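Local coordinates for centromeric protein-C, isoform A (Drosophila melanogaster, PDB 6O2K) that probably acts as an adaptor between centromeric chromatin and other kinetochore proteins, this piece being its dimeric cupin domain, at residues R75-A80 with G122-I127; P84-V89 with G114-I119; G65-K70 with L137-S142; F91-V96 with N129-V134. One frame throughout, in Å; residues are numbered along the deposited sequence.

Contact 1: R75-A80 with G122-I127; sequences RSMKQA and GTRYSI
Two antiparallel strands meet where Arg75 N reaches Ile127 O at 2.7 Å, and the backbone bonds that follow show how a register can slip without the pairing failing. Arg75 and Ile127 form one hydrogen-bonded pair, whose return bond from Ile127 N is weak; Lys78 and Tyr125 form the next, bonded both ways. Two residues separate the pairs on one strand and one on the other, a beta bulge. Beyond the strand ends Ala80 exchanges bonds with Thr123 O and Gly122 N.

Side-chain hydrogen bonds reinforce both ends. Arg75, extended from CG to NE with CG anti to the backbone N (chi1 -176°), carries NH1 to Tyr125 OH at 3.0 Å, close to the guanidinium plane, while its NE is held by Tyr53 OH. A water bonded to Ser76 O and Tyr125 O, and weakly to Arg75 NH1, bridges the strands at the bulge. Gln79 NE2 gives a nearly straight bond of 2.7 Å to Gly122 O.

In packing, the amide of Gln79 lies over the guanidinium of Arg124, CD above its centre and the planes 37° apart; Met77 SD lies at the edge of that group, near its plane, and touches Arg124 CD at 3.7 Å. Lys78 CB and Ala80 CB both approach Tyr125 CE1. Strand 74-79 is thus the outermost strand, within this chain, of a four-stranded cupin sheet, paired through a bulge with strand 124-129.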
loop_
_atom_site.group_PDB
_atom_site.type_symbol
_atom_site.label_atom_id
_atom_site.label_comp_id
_atom_site.label_asym_id
_atom_site.label_seq_id
_atom_site.Cartn_x
_atom_site.Cartn_y
_atom_site.Cartn_z
ATOM N N ARG B 75 -9.018 -13.932 -11.571
ATOM C CA ARG B 75 -10.214 -13.309 -11.021
ATOM C C ARG B 75 -11.092 -12.886 -12.185
ATOM O O ARG B 75 -10.649 -12.117 -13.044
ATOM C CB ARG B 75 -9.875 -12.097 -10.152
ATOM C CG ARG B 75 -11.092 -11.458 -9.463
ATOM C CD ARG B 75 -10.633 -10.292 -8.599
ATOM N NE ARG B 75 -11.684 -9.694 -7.765
ATOM C CZ ARG B 75 -12.219 -8.492 -7.979
ATOM N NH1 ARG B 75 -11.839 -7.770 -9.017
ATOM N NH2 ARG B 75 -13.134 -8.007 -7.154
ATOM N N SER B 76 -12.330 -13.374 -12.210
ATOM C CA SER B 76 -13.168 -13.119 -13.369
ATOM C C SER B 76 -13.531 -11.638 -13.464
ATOM O O SER B 76 -13.422 -10.873 -12.501
ATOM C CB SER B 76 -14.430 -13.990 -13.327
ATOM O OG SER B 76 -15.242 -13.683 -12.206
ATOM N N MET B 77 -13.948 -11.247 -14.669
ATOM C CA MET B 77 -14.364 -9.881 -14.983
ATOM C C MET B 77 -15.362 -9.328 -13.973
ATOM O O MET B 77 -16.373 -9.965 -13.663
ATOM C CB MET B 77 -14.987 -9.868 -16.385
ATOM C CG MET B 77 -15.317 -8.489 -16.946
ATOM S SD MET B 77 -17.041 -8.028 -16.612
ATOM C CE MET B 77 -17.913 -8.898 -17.922
ATOM N N LYS B 78 -15.079 -8.122 -13.478
ATOM C CA LYS B 78 -15.983 -7.349 -12.637
ATOM C C LYS B 78 -16.113 -5.941 -13.204
ATOM O O LYS B 78 -15.183 -5.430 -13.839
ATOM C CB LYS B 78 -15.476 -7.230 -11.188
ATOM C CG LYS B 78 -15.016 -8.529 -10.550
ATOM C CD LYS B 78 -16.195 -9.428 -10.210
ATOM C CE LYS B 78 -15.713 -10.672 -9.457
ATOM N NZ LYS B 78 -16.831 -11.585 -9.127
ATOM N N GLN B 79 -17.254 -5.299 -12.947
ATOM C CA GLN B 79 -17.414 -3.874 -13.229
ATOM C C GLN B 79 -17.221 -3.077 -11.944
ATOM O O GLN B 79 -17.813 -3.405 -10.909
ATOM C CB GLN B 79 -18.781 -3.555 -13.836
ATOM C CG GLN B 79 -18.918 -2.092 -14.235
ATOM C CD GLN B 79 -20.069 -1.848 -15.213
ATOM O OE1 GLN B 79 -21.134 -2.451 -15.088
ATOM N NE2 GLN B 79 -19.854 -0.959 -16.188
ATOM N N ALA B 80 -16.386 -2.036 -12.009
ATOM C CA ALA B 80 -16.206 -1.108 -10.885
ATOM C C ALA B 80 -17.463 -0.245 -10.812
ATOM O O ALA B 80 -17.481 0.927 -11.191
ATOM C CB ALA B 80 -14.942 -0.263 -11.051
ATOM N N GLY B 122 -17.075 2.327 -13.496
ATOM C CA GLY B 122 -17.724 1.771 -14.665
ATOM C C GLY B 122 -16.847 0.885 -15.527
ATOM O O GLY B 122 -17.375 0.195 -16.406
ATOM N N THR B 123 -15.530 0.886 -15.312
ATOM C CA THR B 123 -14.634 0.043 -16.099
ATOM C C THR B 123 -14.841 -1.426 -15.748
ATOM O O THR B 123 -15.050 -1.782 -14.586
ATOM C CB THR B 123 -13.183 0.470 -15.864
ATOM O OG1 THR B 123 -12.951 1.714 -16.532
ATOM C CG2 THR B 123 -12.172 -0.578 -16.370
ATOM N N ARG B 124 -14.821 -2.280 -16.765
ATOM C CA ARG B 124 -14.852 -3.724 -16.564
ATOM C C ARG B 124 -13.418 -4.232 -16.584
ATOM O O ARG B 124 -12.665 -3.928 -17.515
ATOM C CB ARG B 124 -15.684 -4.416 -17.644
ATOM C CG ARG B 124 -17.170 -4.120 -17.523
ATOM C CD ARG B 124 -18.014 -4.942 -18.495
ATOM N NE ARG B 124 -19.388 -4.450 -18.510
ATOM C CZ ARG B 124 -20.310 -4.762 -17.603
ATOM N NH1 ARG B 124 -21.531 -4.250 -17.699
ATOM N NH2 ARG B 124 -20.020 -5.590 -16.606
ATOM N N TYR B 125 -13.037 -5.004 -15.570
ATOM C CA TYR B 125 -11.641 -5.395 -15.441
ATOM C C TYR B 125 -11.524 -6.828 -14.944
ATOM O O TYR B 125 -12.338 -7.290 -14.134
ATOM C CB TYR B 125 -10.893 -4.427 -14.504
ATOM C CG TYR B 125 -11.319 -4.513 -13.059
ATOM C CD1 TYR B 125 -12.535 -3.985 -12.628
ATOM C CD2 TYR B 125 -10.507 -5.139 -12.117
ATOM C CE1 TYR B 125 -12.925 -4.091 -11.292
ATOM C CE2 TYR B 125 -10.883 -5.242 -10.795
ATOM C CZ TYR B 125 -12.089 -4.724 -10.387
ATOM O OH TYR B 125 -12.450 -4.824 -9.062
ATOM N N SER B 126 -10.511 -7.531 -15.452
ATOM C CA SER B 126 -10.166 -8.866 -14.976
ATOM C C SER B 126 -8.674 -8.933 -14.660
ATOM O O SER B 126 -7.872 -8.153 -15.186
ATOM C CB SER B 126 -10.539 -9.940 -15.999
ATOM O OG SER B 126 -9.658 -9.880 -17.102
ATOM N N ILE B 127 -8.311 -9.891 -13.798
ATOM C CA ILE B 127 -6.957 -10.018 -13.252
ATOM C C ILE B 127 -6.531 -11.482 -13.293
ATOM O O ILE B 127 -7.284 -12.364 -12.860
ATOM C CB ILE B 127 -6.882 -9.504 -11.805
ATOM C CG1 ILE B 127 -7.491 -8.105 -11.673
ATOM C CG2 ILE B 127 -5.427 -9.539 -11.266
ATOM C CD1 ILE B 127 -7.689 -7.681 -10.216
HETATM O O HOH W 1 -11.618 -8.819 -11.695
#

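Contact 2: P84-V89 with G114-I119; sequences PLKLLV and GDMIEI
Leu85 and Ile119 run alongside each other from neighbouring strands, and this is the tight part of the contact: Leu85 CD1 is 3.4 Å from Ile119 CG1, closer than carbons usually come. Leu85 CG sits between the backbone N and the carbonyl carbon (chi1 56°), and chi2 of 79° then turns CD1 across to its neighbour. On the same face Leu87 CB meets Ile117 CG2 at 3.8 Å. Two-way backbone bonds at both pairs, and at the end Val89 N to Asp115 O and Gly114 N to Val89 O, keep the strands antiparallel without a slip.

On the other face the packing of Lys86 against Met116 and Glu118 is looser. Met116, bent at chi2 (-96°), brings SD to 4.0 Å from Lys86 CB. Lys86 NZ stays 4.4 Å from Glu118 OE2, beyond a salt bridge, and Glu118 OE1 instead accepts from Lys59 N of the second subunit. That subunit covers part of this face, with its Tyr56 against Leu88 and Met116.

On its other edge strand 85-89 pairs with strand 135-141, while strand 116-119 pairs antiparallel with a strand of the second subunit, carrying the sheet across the interface; Leu85, Leu87 and Ile119 face strand 124-129 of the opposing sheet.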
loop_
_atom_site.group_PDB
_atom_site.type_symbol
_atom_site.label_atom_id
_atom_site.label_comp_id
_atom_site.label_asym_id
_atom_site.label_seq_id
_atom_site.Cartn_x
_atom_site.Cartn_y
_atom_site.Cartn_z
ATOM N N PRO B 84 -14.372 3.472 -7.789
ATOM C CA PRO B 84 -13.130 3.271 -8.538
ATOM C C PRO B 84 -12.092 2.647 -7.621
ATOM O O PRO B 84 -12.216 2.673 -6.396
ATOM C CB PRO B 84 -12.709 4.691 -8.950
ATOM C CG PRO B 84 -13.838 5.590 -8.551
ATOM C CD PRO B 84 -14.610 4.888 -7.478
ATOM N N LEU B 85 -11.061 2.069 -8.213
ATOM C CA LEU B 85 -10.034 1.492 -7.357
ATOM C C LEU B 85 -8.661 1.645 -7.989
ATOM O O LEU B 85 -8.526 1.994 -9.160
ATOM C CB LEU B 85 -10.362 0.037 -7.035
ATOM C CG LEU B 85 -10.594 -1.008 -8.107
ATOM C CD1 LEU B 85 -9.261 -1.422 -8.600
ATOM C CD2 LEU B 85 -11.267 -2.199 -7.446
ATOM N N LYS B 86 -7.636 1.421 -7.177
ATOM C CA LYS B 86 -6.263 1.327 -7.638
ATOM C C LYS B 86 -5.744 -0.052 -7.249
ATOM O O LYS B 86 -5.959 -0.497 -6.119
ATOM C CB LYS B 86 -5.388 2.422 -7.013
ATOM C CG LYS B 86 -5.866 3.834 -7.319
ATOM C CD LYS B 86 -4.956 4.914 -6.778
ATOM C CE LYS B 86 -5.585 6.299 -7.028
ATOM N NZ LYS B 86 -6.865 6.493 -6.297
ATOM N N LEU B 87 -5.087 -0.726 -8.181
ATOM C CA LEU B 87 -4.454 -2.013 -7.918
ATOM C C LEU B 87 -2.944 -1.812 -7.901
ATOM O O LEU B 87 -2.361 -1.360 -8.895
ATOM C CB LEU B 87 -4.864 -3.042 -8.972
ATOM C CG LEU B 87 -6.373 -3.287 -9.153
ATOM C CD1 LEU B 87 -6.628 -4.216 -10.336
ATOM C CD2 LEU B 87 -6.985 -3.884 -7.882
ATOM N N LEU B 88 -2.316 -2.151 -6.779
ATOM C CA LEU B 88 -0.895 -1.911 -6.562
ATOM C C LEU B 88 -0.228 -3.227 -6.187
ATOM O O LEU B 88 -0.545 -3.806 -5.139
ATOM C CB LEU B 88 -0.693 -0.860 -5.465
ATOM C CG LEU B 88 0.725 -0.539 -5.006
ATOM C CD1 LEU B 88 1.559 0.004 -6.154
ATOM C CD2 LEU B 88 0.647 0.477 -3.876
ATOM N N VAL B 89 0.707 -3.683 -7.019
ATOM C CA VAL B 89 1.288 -5.012 -6.838
ATOM C C VAL B 89 2.223 -5.014 -5.629
ATOM O O VAL B 89 3.161 -4.210 -5.537
ATOM C CB VAL B 89 2.008 -5.471 -8.111
ATOM C CG1 VAL B 89 2.684 -6.809 -7.888
ATOM C CG2 VAL B 89 0.998 -5.581 -9.258
ATOM N N GLY B 114 5.285 -3.068 -7.193
ATOM C CA GLY B 114 5.304 -1.627 -7.086
ATOM C C GLY B 114 4.573 -0.901 -8.192
ATOM O O GLY B 114 4.386 0.327 -8.088
ATOM N N ASP B 115 4.156 -1.603 -9.248
ATOM C CA ASP B 115 3.362 -0.982 -10.303
ATOM C C ASP B 115 1.907 -0.859 -9.860
ATOM O O ASP B 115 1.397 -1.683 -9.093
ATOM C CB ASP B 115 3.428 -1.801 -11.600
ATOM C CG ASP B 115 4.813 -1.872 -12.190
ATOM O OD1 ASP B 115 5.710 -1.114 -11.751
ATOM O OD2 ASP B 115 5.010 -2.700 -13.112
ATOM N N MET B 116 1.231 0.164 -10.373
ATOM C CA MET B 116 -0.158 0.450 -10.041
ATOM C C MET B 116 -0.976 0.707 -11.307
ATOM O O MET B 116 -0.467 1.226 -12.308
ATOM C CB MET B 116 -0.259 1.675 -9.104
ATOM C CG MET B 116 -1.660 1.967 -8.601
ATOM S SD MET B 116 -2.427 3.232 -9.653
ATOM C CE MET B 116 -1.395 4.604 -9.218
ATOM N N ILE B 117 -2.255 0.339 -11.256
ATOM C CA ILE B 117 -3.207 0.716 -12.295
ATOM C C ILE B 117 -4.439 1.332 -11.642
ATOM O O ILE B 117 -4.896 0.874 -10.592
ATOM C CB ILE B 117 -3.585 -0.485 -13.196
ATOM C CG1 ILE B 117 -4.393 -0.005 -14.411
ATOM C CG2 ILE B 117 -4.373 -1.538 -12.412
ATOM C CD1 ILE B 117 -4.597 -1.099 -15.476
ATOM N N GLU B 118 -4.955 2.394 -12.260
ATOM C CA GLU B 118 -6.158 3.084 -11.831
ATOM C C GLU B 118 -7.332 2.536 -12.645
ATOM O O GLU B 118 -7.278 2.523 -13.881
ATOM C CB GLU B 118 -5.991 4.598 -12.054
ATOM C CG GLU B 118 -6.870 5.510 -11.213
ATOM C CD GLU B 118 -6.398 6.978 -11.239
ATOM O OE1 GLU B 118 -5.493 7.324 -12.029
ATOM O OE2 GLU B 118 -6.937 7.782 -10.457
ATOM N N ILE B 119 -8.360 2.050 -11.955
ATOM C CA ILE B 119 -9.582 1.509 -12.542
ATOM C C ILE B 119 -10.683 2.529 -12.284
ATOM O O ILE B 119 -11.117 2.706 -11.137
ATOM C CB ILE B 119 -9.954 0.150 -11.926
ATOM C CG1 ILE B 119 -8.762 -0.818 -11.907
ATOM C CG2 ILE B 119 -11.188 -0.472 -12.629
ATOM C CD1 ILE B 119 -8.441 -1.466 -13.224
#

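Contact 3: G65-K70 with L137-S142; sequences GYMRFK and LMCIRS
Gly65 and Cys139 bond in both directions, Gly65 N to Cys139 O at 3.0 Å and Cys139 N to Gly65 O at 2.8 Å, the latter donor standing above the carbonyl plane. Met67 and Leu137 repeat the exchange: Met67 N reaches Leu137 O at 2.9 Å, and Leu137 N returns to Met67 O. Between these pairs, the N-H and C=O groups of Tyr66 and Met138 point away from each other, those of Tyr66 to Ala54 in strand 51-55 and those of Met138 to Leu88 in strand 85-89, which illustrates how an inner strand spends its polar backbone on both neighbours.

Among the side chains, Tyr66 OH is hydrogen-bonded to Tyr56 OH, while Met138 CE, running alongside Tyr66, comes within 3.6 Å of Tyr66 OH. Apolar contacts fill the face of Met67 and Leu137: the extended Met67 (chi2 -174°) lays CG 3.9 Å from Leu137 CD1, and Phe69 CE1 approaches Leu137 CD2 more distantly, at 4.4 Å.

Strand 64-69 is flanked by 51-55 and strand 135-141 by 85-89; Leu137 and Phe69 reach strand 124-129 of the opposing sheet, while Tyr66 and Met138 touch Leu88 of the second subunit.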
loop_
_atom_site.group_PDB
_atom_site.type_symbol
_atom_site.label_atom_id
_atom_site.label_comp_id
_atom_site.label_asym_id
_atom_site.label_seq_id
_atom_site.Cartn_x
_atom_site.Cartn_y
_atom_site.Cartn_z
ATOM N N GLY B 65 -7.247 -3.200 1.083
ATOM C CA GLY B 65 -7.047 -4.601 1.407
ATOM C C GLY B 65 -6.093 -5.274 0.443
ATOM O O GLY B 65 -5.426 -4.621 -0.358
ATOM N N TYR B 66 -6.047 -6.603 0.518
ATOM C CA TYR B 66 -5.151 -7.414 -0.294
ATOM C C TYR B 66 -5.929 -8.526 -0.973
ATOM O O TYR B 66 -6.846 -9.112 -0.380
ATOM C CB TYR B 66 -4.018 -8.042 0.546
ATOM C CG TYR B 66 -3.160 -7.010 1.241
ATOM C CD1 TYR B 66 -2.127 -6.377 0.573
ATOM C CD2 TYR B 66 -3.401 -6.666 2.571
ATOM C CE1 TYR B 66 -1.344 -5.403 1.214
ATOM C CE2 TYR B 66 -2.632 -5.723 3.218
ATOM C CZ TYR B 66 -1.609 -5.088 2.535
ATOM O OH TYR B 66 -0.865 -4.136 3.198
ATOM N N MET B 67 -5.539 -8.815 -2.214
ATOM C CA MET B 67 -5.954 -10.006 -2.940
ATOM C C MET B 67 -4.750 -10.921 -3.099
ATOM O O MET B 67 -3.703 -10.488 -3.596
ATOM C CB MET B 67 -6.508 -9.644 -4.317
ATOM C CG MET B 67 -7.637 -8.656 -4.306
ATOM S SD MET B 67 -8.268 -8.492 -5.995
ATOM C CE MET B 67 -9.174 -6.943 -5.891
ATOM N N ARG B 68 -4.912 -12.177 -2.684
ATOM C CA ARG B 68 -3.902 -13.221 -2.774
ATOM C C ARG B 68 -4.347 -14.202 -3.851
ATOM O O ARG B 68 -5.446 -14.786 -3.757
ATOM C CB ARG B 68 -3.723 -13.940 -1.429
ATOM C CG ARG B 68 -2.718 -15.078 -1.463
ATOM C CD ARG B 68 -2.976 -16.079 -0.337
ATOM N NE ARG B 68 -2.419 -15.626 0.932
ATOM C CZ ARG B 68 -2.889 -15.975 2.124
ATOM N NH1 ARG B 68 -2.305 -15.518 3.218
ATOM N NH2 ARG B 68 -3.944 -16.774 2.227
ATOM N N PHE B 69 -3.500 -14.360 -4.869
ATOM C CA PHE B 69 -3.775 -15.185 -6.035
ATOM C C PHE B 69 -2.879 -16.409 -6.014
ATOM O O PHE B 69 -1.655 -16.297 -5.868
ATOM C CB PHE B 69 -3.517 -14.442 -7.348
ATOM C CG PHE B 69 -4.584 -13.456 -7.733
ATOM C CD1 PHE B 69 -4.770 -12.300 -6.997
ATOM C CD2 PHE B 69 -5.369 -13.669 -8.864
ATOM C CE1 PHE B 69 -5.726 -11.361 -7.374
ATOM C CE2 PHE B 69 -6.336 -12.740 -9.250
ATOM C CZ PHE B 69 -6.520 -11.589 -8.490
ATOM N N LYS B 70 -3.494 -17.561 -6.223
ATOM C CA LYS B 70 -2.783 -18.791 -6.408
ATOM C C LYS B 70 -2.036 -18.752 -7.739
ATOM O O LYS B 70 -2.312 -17.898 -8.581
ATOM C CB LYS B 70 -3.771 -19.945 -6.377
ATOM C CG LYS B 70 -4.475 -20.024 -5.089
ATOM C CD LYS B 70 -3.400 -20.320 -4.111
ATOM C CE LYS B 70 -4.026 -20.495 -2.762
ATOM N NZ LYS B 70 -2.925 -20.762 -1.831
ATOM N N LEU B 137 -1.702 -8.500 -4.572
ATOM C CA LEU B 137 -1.879 -7.088 -4.894
ATOM C C LEU B 137 -2.685 -6.393 -3.813
ATOM O O LEU B 137 -3.492 -7.009 -3.115
ATOM C CB LEU B 137 -2.535 -6.861 -6.269
ATOM C CG LEU B 137 -3.971 -7.282 -6.584
ATOM C CD1 LEU B 137 -4.986 -6.328 -5.985
ATOM C CD2 LEU B 137 -4.147 -7.345 -8.092
ATOM N N MET B 138 -2.424 -5.100 -3.663
ATOM C CA MET B 138 -3.183 -4.247 -2.760
ATOM C C MET B 138 -4.305 -3.594 -3.554
ATOM O O MET B 138 -4.082 -3.093 -4.661
ATOM C CB MET B 138 -2.283 -3.179 -2.128
ATOM C CG MET B 138 -2.987 -2.240 -1.137
ATOM S SD MET B 138 -1.893 -0.877 -0.564
ATOM C CE MET B 138 -0.760 -1.748 0.538
ATOM N N CYS B 139 -5.506 -3.623 -2.993
ATOM C CA CYS B 139 -6.705 -3.048 -3.586
ATOM C C CYS B 139 -7.087 -1.802 -2.792
ATOM O O CYS B 139 -7.401 -1.915 -1.599
ATOM C CB CYS B 139 -7.825 -4.091 -3.557
ATOM S SG CYS B 139 -9.438 -3.533 -4.105
ATOM N N ILE B 140 -7.063 -0.638 -3.441
ATOM C CA ILE B 140 -7.334 0.652 -2.823
ATOM C C ILE B 140 -8.557 1.234 -3.508
ATOM O O ILE B 140 -8.477 1.625 -4.674
ATOM C CB ILE B 140 -6.151 1.614 -2.975
ATOM C CG1 ILE B 140 -4.869 0.978 -2.437
ATOM C CG2 ILE B 140 -6.502 2.960 -2.336
ATOM C CD1 ILE B 140 -3.574 1.774 -2.776
ATOM N N ARG B 141 -9.664 1.344 -2.790
ATOM C CA ARG B 141 -10.876 1.889 -3.390
ATOM C C ARG B 141 -11.112 3.321 -2.915
ATOM O O ARG B 141 -10.719 3.699 -1.807
ATOM C CB ARG B 141 -12.077 1.010 -3.059
ATOM C CG ARG B 141 -11.848 -0.459 -3.390
ATOM C CD ARG B 141 -13.142 -1.118 -3.838
ATOM N NE ARG B 141 -14.105 -1.234 -2.753
ATOM C CZ ARG B 141 -15.394 -1.532 -2.919
ATOM N NH1 ARG B 141 -16.196 -1.628 -1.864
ATOM N NH2 ARG B 141 -15.888 -1.719 -4.137
ATOM N N SER B 142 -11.729 4.130 -3.775
ATOM C CA SER B 142 -12.060 5.506 -3.387
ATOM C C SER B 142 -13.549 5.803 -3.558
ATOM O O SER B 142 -14.300 5.015 -4.126
ATOM C CB SER B 142 -11.235 6.513 -4.195
ATOM O OG SER B 142 -11.207 6.175 -5.571
ATOM O OXT SER B 142 -14.036 6.846 -3.132
#

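Contact 4: F91-V96 with N129-V134; sequences FGEFNV and NAIDKV
Phe91 meets Lys133 and Val134 along one edge of its ring, and it can be followed atom by atom. From CB, the chain places CG anti to the backbone N (chi1 -174°), which sends the ring out toward the loop 129-134. CD1 lies 3.6 Å from Val134 O, near the ring plane. CE1, next along the same edge, is 3.8 Å from Lys133 CE, and CZ at the tip comes to 4.0 Å from Lys133 NZ. That ammonium has its polar partner beyond the ring, in a salt bridge to Asp5 of the second subunit.

The hydrogen bond that joins the two segments lies in the backbone, Ala130 N to Glu93 O at 2.9 Å, with the donor above the carbonyl plane. In one of its two modelled positions the side chain of Glu93 extends over Ala130 CB, its OE2 forming a salt bridge with Arg112 of strand 107-112.

Asn129 then organises the loop. Its OD1 accepts from Ile131 N and from Ser135 OG, and its ND2 donates to Lys133 O at 2.7 Å and to Lys70 O, so both ends of the amide are gripped and its rotation is fixed. The bond from Ile131 N to Asn129 OD1 closes an Asx turn, here at the start of the loop that leads from strand 124-129 in one sheet of the cupin sandwich to strand 135-141 in the other.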
loop_
_atom_site.group_PDB
_atom_site.type_symbol
_atom_site.label_atom_id
_atom_site.label_comp_id
_atom_site.label_asym_id
_atom_site.label_seq_id
_atom_site.Cartn_x
_atom_site.Cartn_y
_atom_site.Cartn_z
ATOM N N PHE B 91 3.488 -8.233 -4.469
ATOM C CA PHE B 91 4.459 -9.287 -4.735
ATOM C C PHE B 91 4.031 -10.004 -6.003
ATOM O O PHE B 91 2.840 -10.248 -6.206
ATOM C CB PHE B 91 4.557 -10.288 -3.569
ATOM C CG PHE B 91 5.643 -11.321 -3.743
ATOM C CD1 PHE B 91 5.376 -12.528 -4.369
ATOM C CD2 PHE B 91 6.934 -11.077 -3.297
ATOM C CE1 PHE B 91 6.374 -13.471 -4.546
ATOM C CE2 PHE B 91 7.942 -12.024 -3.456
ATOM C CZ PHE B 91 7.669 -13.218 -4.081
ATOM N N GLY B 92 4.994 -10.331 -6.850
ATOM C CA GLY B 92 4.669 -11.116 -8.026
ATOM C C GLY B 92 4.389 -10.303 -9.270
ATOM O O GLY B 92 4.929 -9.208 -9.440
ATOM N N GLU B 93 3.541 -10.836 -10.146
ATOM C CA GLU B 93 3.273 -10.244 -11.452
ATOM C C GLU B 93 1.822 -10.521 -11.824
ATOM O O GLU B 93 1.311 -11.622 -11.556
ATOM C CB GLU B 93 4.219 -10.830 -12.515
ATOM C CG GLU B 93 4.263 -10.097 -13.858
ATOM C CD GLU B 93 5.211 -10.771 -14.850
ATOM O OE1 GLU B 93 6.101 -11.530 -14.402
ATOM O OE2 GLU B 93 5.060 -10.564 -16.074
ATOM N N PHE B 94 1.171 -9.545 -12.451
ATOM C CA PHE B 94 -0.234 -9.674 -12.804
ATOM C C PHE B 94 -0.467 -9.191 -14.228
ATOM O O PHE B 94 0.188 -8.264 -14.703
ATOM C CB PHE B 94 -1.134 -8.864 -11.852
ATOM C CG PHE B 94 -1.274 -9.463 -10.479
ATOM C CD1 PHE B 94 -2.205 -10.466 -10.239
ATOM C CD2 PHE B 94 -0.480 -9.020 -9.424
ATOM C CE1 PHE B 94 -2.342 -11.010 -8.972
ATOM C CE2 PHE B 94 -0.613 -9.568 -8.152
ATOM C CZ PHE B 94 -1.541 -10.568 -7.929
ATOM N N ASN B 95 -1.428 -9.821 -14.896
ATOM C CA ASN B 95 -1.978 -9.337 -16.147
ATOM C C ASN B 95 -3.371 -8.797 -15.863
ATOM O O ASN B 95 -4.194 -9.498 -15.255
ATOM C CB ASN B 95 -2.044 -10.455 -17.190
ATOM C CG ASN B 95 -0.672 -10.929 -17.633
ATOM O OD1 ASN B 95 0.302 -10.179 -17.597
ATOM N ND2 ASN B 95 -0.595 -12.179 -18.072
ATOM N N VAL B 96 -3.636 -7.565 -16.301
ATOM C CA VAL B 96 -4.916 -6.901 -16.066
ATOM C C VAL B 96 -5.526 -6.524 -17.406
ATOM O O VAL B 96 -4.859 -5.903 -18.238
ATOM C CB VAL B 96 -4.752 -5.654 -15.177
ATOM C CG1 VAL B 96 -6.109 -4.956 -14.969
ATOM C CG2 VAL B 96 -4.095 -6.030 -13.830
ATOM N N ASN B 129 -3.000 -13.813 -12.194
ATOM C CA ASN B 129 -1.626 -14.038 -11.755
ATOM C C ASN B 129 -0.790 -14.504 -12.938
ATOM O O ASN B 129 -1.108 -15.516 -13.564
ATOM C CB ASN B 129 -1.624 -15.091 -10.645
ATOM C CG ASN B 129 -0.281 -15.226 -9.945
ATOM O OD1 ASN B 129 0.727 -14.639 -10.357
ATOM N ND2 ASN B 129 -0.264 -16.022 -8.874
ATOM N N ALA B 130 0.274 -13.776 -13.250
ATOM C CA ALA B 130 1.063 -14.072 -14.441
ATOM C C ALA B 130 2.148 -15.125 -14.223
ATOM O O ALA B 130 2.810 -15.507 -15.195
ATOM C CB ALA B 130 1.712 -12.793 -14.976
ATOM N N ILE B 131 2.345 -15.620 -13.000
ATOM C CA ILE B 131 3.474 -16.499 -12.704
ATOM C C ILE B 131 3.030 -17.718 -11.900
ATOM O O ILE B 131 1.930 -17.771 -11.346
ATOM C CB ILE B 131 4.593 -15.761 -11.951
ATOM C CG1 ILE B 131 4.024 -15.075 -10.711
ATOM C CG2 ILE B 131 5.268 -14.764 -12.867
ATOM C CD1 ILE B 131 5.071 -14.486 -9.810
ATOM N N ASP B 132 3.945 -18.694 -11.808
ATOM C CA ASP B 132 3.702 -19.973 -11.150
ATOM C C ASP B 132 3.993 -19.915 -9.648
ATOM O O ASP B 132 4.411 -20.916 -9.043
ATOM C CB ASP B 132 4.531 -21.058 -11.845
ATOM C CG ASP B 132 4.218 -22.467 -11.352
ATOM O OD1 ASP B 132 5.043 -23.370 -11.602
ATOM O OD2 ASP B 132 3.155 -22.672 -10.726
ATOM N N LYS B 133 3.794 -18.753 -9.036
ATOM C CA LYS B 133 3.898 -18.570 -7.597
ATOM C C LYS B 133 2.721 -17.724 -7.132
ATOM O O LYS B 133 2.067 -17.043 -7.926
ATOM C CB LYS B 133 5.205 -17.878 -7.199
ATOM C CG LYS B 133 6.472 -18.523 -7.720
ATOM C CD LYS B 133 7.644 -17.543 -7.674
ATOM C CE LYS B 133 7.482 -16.532 -6.548
ATOM N NZ LYS B 133 8.117 -16.995 -5.285
ATOM N N VAL B 134 2.465 -17.751 -5.824
ATOM C CA VAL B 134 1.431 -16.890 -5.274
ATOM C C VAL B 134 1.839 -15.438 -5.480
ATOM O O VAL B 134 2.969 -15.045 -5.162
ATOM C CB VAL B 134 1.208 -17.197 -3.788
ATOM C CG1 VAL B 134 0.330 -16.127 -3.160
ATOM C CG2 VAL B 134 0.578 -18.560 -3.620
#

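The four contacts illustrate how two sheets pack into the cupin fold. Contacts 2 and 3 are neighbours in one sheet, 9 Å apart between centres and sharing the pairing of strands 85-89 and 135-141; contacts 1 and 4 reach the other, their centres about 17 Å apart. Between the sheets, Ile127 of contact 1 is central: its CG2 lies 3.5 Å from Phe94 CD1 and 3.6 Å from Phe69 CZ, and its CD1 meets Leu87 CD1. Phe69 and Phe94 stack edge to face, tying contact 3 to contact 4, and Val89 CG2 lies 3.7 Å from Phe94 CD2, joining contact 2 to contact 4. Contacts 2, 3 and 4 also touch the second subunit, whereas contact 1 does not.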